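Local coordinates for pyocin S5 (Pseudomonas aeruginosa PAO1, PDB 6THK), which kills competing bacteria as a bacteriocin of the channel-forming colicin family, probably by depolarising their cytoplasmic membrane, at residues R205-R210 with A278-E283. The protein carries 1 engineered substitution. Residues are numbered along the deposited sequence; the frame is centred on the assembly and turned at random.
Sequences RDYRTR and AIYNGE
The rings of Y207 and Y280 lie on each other in an offset stack, with centroids 4.1 Å apart and planes within 10° of parallel. CD1 of Y280 sits over the centre of the Y207 ring, whereas CG of Y207 falls nearer the rim of the Y280 ring, and CB of Y207 adds a CH-pi contact over the same face. The two side chains cross at about a right angle: Y207 holds CG anti to its own N (chi1 168°), Y280 anti to its carbonyl carbon (chi1 -80°). Tyrosine suits this partly exposed place: its flat face stacks, its length crosses the space between the helices, and its hydroxyl tolerates water. At the far end of the Y207 ring, OH approaches E283 CB at 3.4 Å, a packing contact with the aliphatic part of a glutamate whose carboxylate suits the surface. Well away from the rings, a water bridges the helices, accepting from R210 NH1 at 2.9 Å and donating to N281 OD1 at 3.3 Å. Further out, Y280 rests on L203 and E204, and Y207 and R210 touch L284. The contact joins helix 157-212 to helix 272-338 within regions predicted to form coiled coil, while N262 ND2, on helix 237-267, hydrogen-bonds to A278 O.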
loop_
_atom_site.group_PDB
_atom_site.type_symbol
_atom_site.label_atom_id
_atom_site.label_comp_id
_atom_site.label_asym_id
_atom_site.label_seq_id
_atom_site.Cartn_x
_atom_site.Cartn_y
_atom_site.Cartn_z
ATOM N N ARG A 205 -21.280 -14.407 2.731
ATOM C CA ARG A 205 -20.841 -14.565 1.342
ATOM C C ARG A 205 -20.063 -13.349 0.828
ATOM O O ARG A 205 -19.008 -13.534 0.221
ATOM C CB ARG A 205 -22.038 -14.841 0.429
ATOM C CG ARG A 205 -21.943 -16.185 -0.246
ATOM C CD ARG A 205 -23.301 -16.765 -0.513
ATOM N NE ARG A 205 -23.502 -17.987 0.261
ATOM C CZ ARG A 205 -24.566 -18.227 1.019
ATOM N NH1 ARG A 205 -25.545 -17.333 1.103
ATOM N NH2 ARG A 205 -24.668 -19.368 1.688
ATOM N N ASP A 206 -20.586 -12.113 1.075
ATOM C CA ASP A 206 -19.967 -10.837 0.676
ATOM C C ASP A 206 -18.647 -10.617 1.411
ATOM O O ASP A 206 -17.681 -10.151 0.814
ATOM C CB ASP A 206 -20.924 -9.635 0.888
ATOM C CG ASP A 206 -22.131 -9.586 -0.048
ATOM O OD1 ASP A 206 -22.067 -10.197 -1.142
ATOM O OD2 ASP A 206 -23.123 -8.894 0.294
ATOM N N TYR A 207 -18.601 -11.000 2.689
ATOM C CA TYR A 207 -17.430 -10.877 3.543
ATOM C C TYR A 207 -16.289 -11.802 3.108
ATOM O O TYR A 207 -15.159 -11.331 3.001
ATOM C CB TYR A 207 -17.830 -11.130 4.996
ATOM C CG TYR A 207 -16.682 -11.322 5.955
ATOM C CD1 TYR A 207 -15.866 -10.255 6.319
ATOM C CD2 TYR A 207 -16.455 -12.552 6.559
ATOM C CE1 TYR A 207 -14.852 -10.409 7.259
ATOM C CE2 TYR A 207 -15.452 -12.717 7.512
ATOM C CZ TYR A 207 -14.653 -11.642 7.859
ATOM O OH TYR A 207 -13.633 -11.815 8.765
ATOM N N ARG A 208 -16.600 -13.066 2.865
ATOM C CA ARG A 208 -15.598 -14.028 2.468
ATOM C C ARG A 208 -14.973 -13.607 1.157
ATOM O O ARG A 208 -13.767 -13.710 0.988
ATOM C CB ARG A 208 -16.235 -15.404 2.317
ATOM C CG ARG A 208 -15.660 -16.456 3.239
ATOM C CD ARG A 208 -16.720 -17.458 3.655
ATOM N NE ARG A 208 -16.529 -17.904 5.033
ATOM C CZ ARG A 208 -17.289 -18.808 5.640
ATOM N NH1 ARG A 208 -17.036 -19.149 6.894
ATOM N NH2 ARG A 208 -18.298 -19.374 4.998
ATOM N N THR A 209 -15.797 -13.136 0.228
ATOM C CA THR A 209 -15.305 -12.695 -1.071
ATOM C C THR A 209 -14.379 -11.491 -0.927
ATOM O O THR A 209 -13.343 -11.410 -1.578
ATOM C CB THR A 209 -16.466 -12.394 -2.048
ATOM O OG1 THR A 209 -16.573 -10.986 -2.289
ATOM C CG2 THR A 209 -17.784 -12.899 -1.488
ATOM N N ARG A 210 -14.788 -10.542 -0.098
ATOM C CA ARG A 210 -13.999 -9.353 0.178
ATOM C C ARG A 210 -12.700 -9.700 0.892
ATOM O O ARG A 210 -11.667 -9.101 0.643
ATOM C CB ARG A 210 -14.814 -8.347 0.975
ATOM C CG ARG A 210 -15.678 -7.459 0.103
ATOM C CD ARG A 210 -17.021 -7.179 0.746
ATOM N NE ARG A 210 -18.043 -6.881 -0.249
ATOM C CZ ARG A 210 -18.958 -5.930 -0.108
ATOM N NH1 ARG A 210 -18.971 -5.187 0.988
ATOM N NH2 ARG A 210 -19.859 -5.720 -1.057
ATOM N N ALA A 278 -21.133 -4.692 10.959
ATOM C CA ALA A 278 -20.066 -3.980 11.661
ATOM C C ALA A 278 -18.926 -4.928 12.131
ATOM O O ALA A 278 -17.760 -4.581 11.969
ATOM C CB ALA A 278 -20.650 -3.192 12.826
ATOM N N ILE A 279 -19.257 -6.136 12.667
ATOM C CA ILE A 279 -18.261 -7.135 13.114
ATOM C C ILE A 279 -17.341 -7.502 11.940
ATOM O O ILE A 279 -16.120 -7.522 12.112
ATOM C CB ILE A 279 -18.925 -8.396 13.749
ATOM C CG1 ILE A 279 -19.562 -8.067 15.117
ATOM C CG2 ILE A 279 -17.928 -9.571 13.879
ATOM C CD1 ILE A 279 -20.826 -8.853 15.433
ATOM N N TYR A 280 -17.953 -7.794 10.760
ATOM C CA TYR A 280 -17.293 -8.142 9.502
ATOM C C TYR A 280 -16.412 -7.014 9.003
ATOM O O TYR A 280 -15.243 -7.263 8.719
ATOM C CB TYR A 280 -18.326 -8.493 8.418
ATOM C CG TYR A 280 -18.900 -9.889 8.502
ATOM C CD1 TYR A 280 -18.234 -10.899 9.191
ATOM C CD2 TYR A 280 -20.097 -10.209 7.869
ATOM C CE1 TYR A 280 -18.760 -12.189 9.268
ATOM C CE2 TYR A 280 -20.619 -11.499 7.918
ATOM C CZ TYR A 280 -19.945 -12.487 8.617
ATOM O OH TYR A 280 -20.457 -13.757 8.676
ATOM N N ASN A 281 -16.959 -5.775 8.891
ATOM C CA ASN A 281 -16.195 -4.607 8.442
ATOM C C ASN A 281 -14.999 -4.357 9.361
ATOM O O ASN A 281 -13.911 -4.075 8.867
ATOM C CB ASN A 281 -17.066 -3.352 8.332
ATOM C CG ASN A 281 -18.021 -3.310 7.164
ATOM O OD1 ASN A 281 -17.849 -3.985 6.127
ATOM N ND2 ASN A 281 -19.067 -2.499 7.315
ATOM N N GLY A 282 -15.198 -4.548 10.658
ATOM C CA GLY A 282 -14.137 -4.390 11.626
ATOM C C GLY A 282 -13.039 -5.401 11.378
ATOM O O GLY A 282 -11.867 -5.090 11.507
ATOM N N GLU A 283 -13.418 -6.630 11.056
ATOM C CA GLU A 283 -12.434 -7.659 10.763
ATOM C C GLU A 283 -11.655 -7.287 9.517
ATOM O O GLU A 283 -10.446 -7.429 9.473
ATOM C CB GLU A 283 -13.103 -9.015 10.547
ATOM C CG GLU A 283 -13.667 -9.647 11.805
ATOM C CD GLU A 283 -12.635 -10.438 12.577
ATOM O OE1 GLU A 283 -11.954 -11.286 11.965
ATOM O OE2 GLU A 283 -12.506 -10.214 13.797
HETATM O O HOH W 1 -17.066 -4.153 2.952
#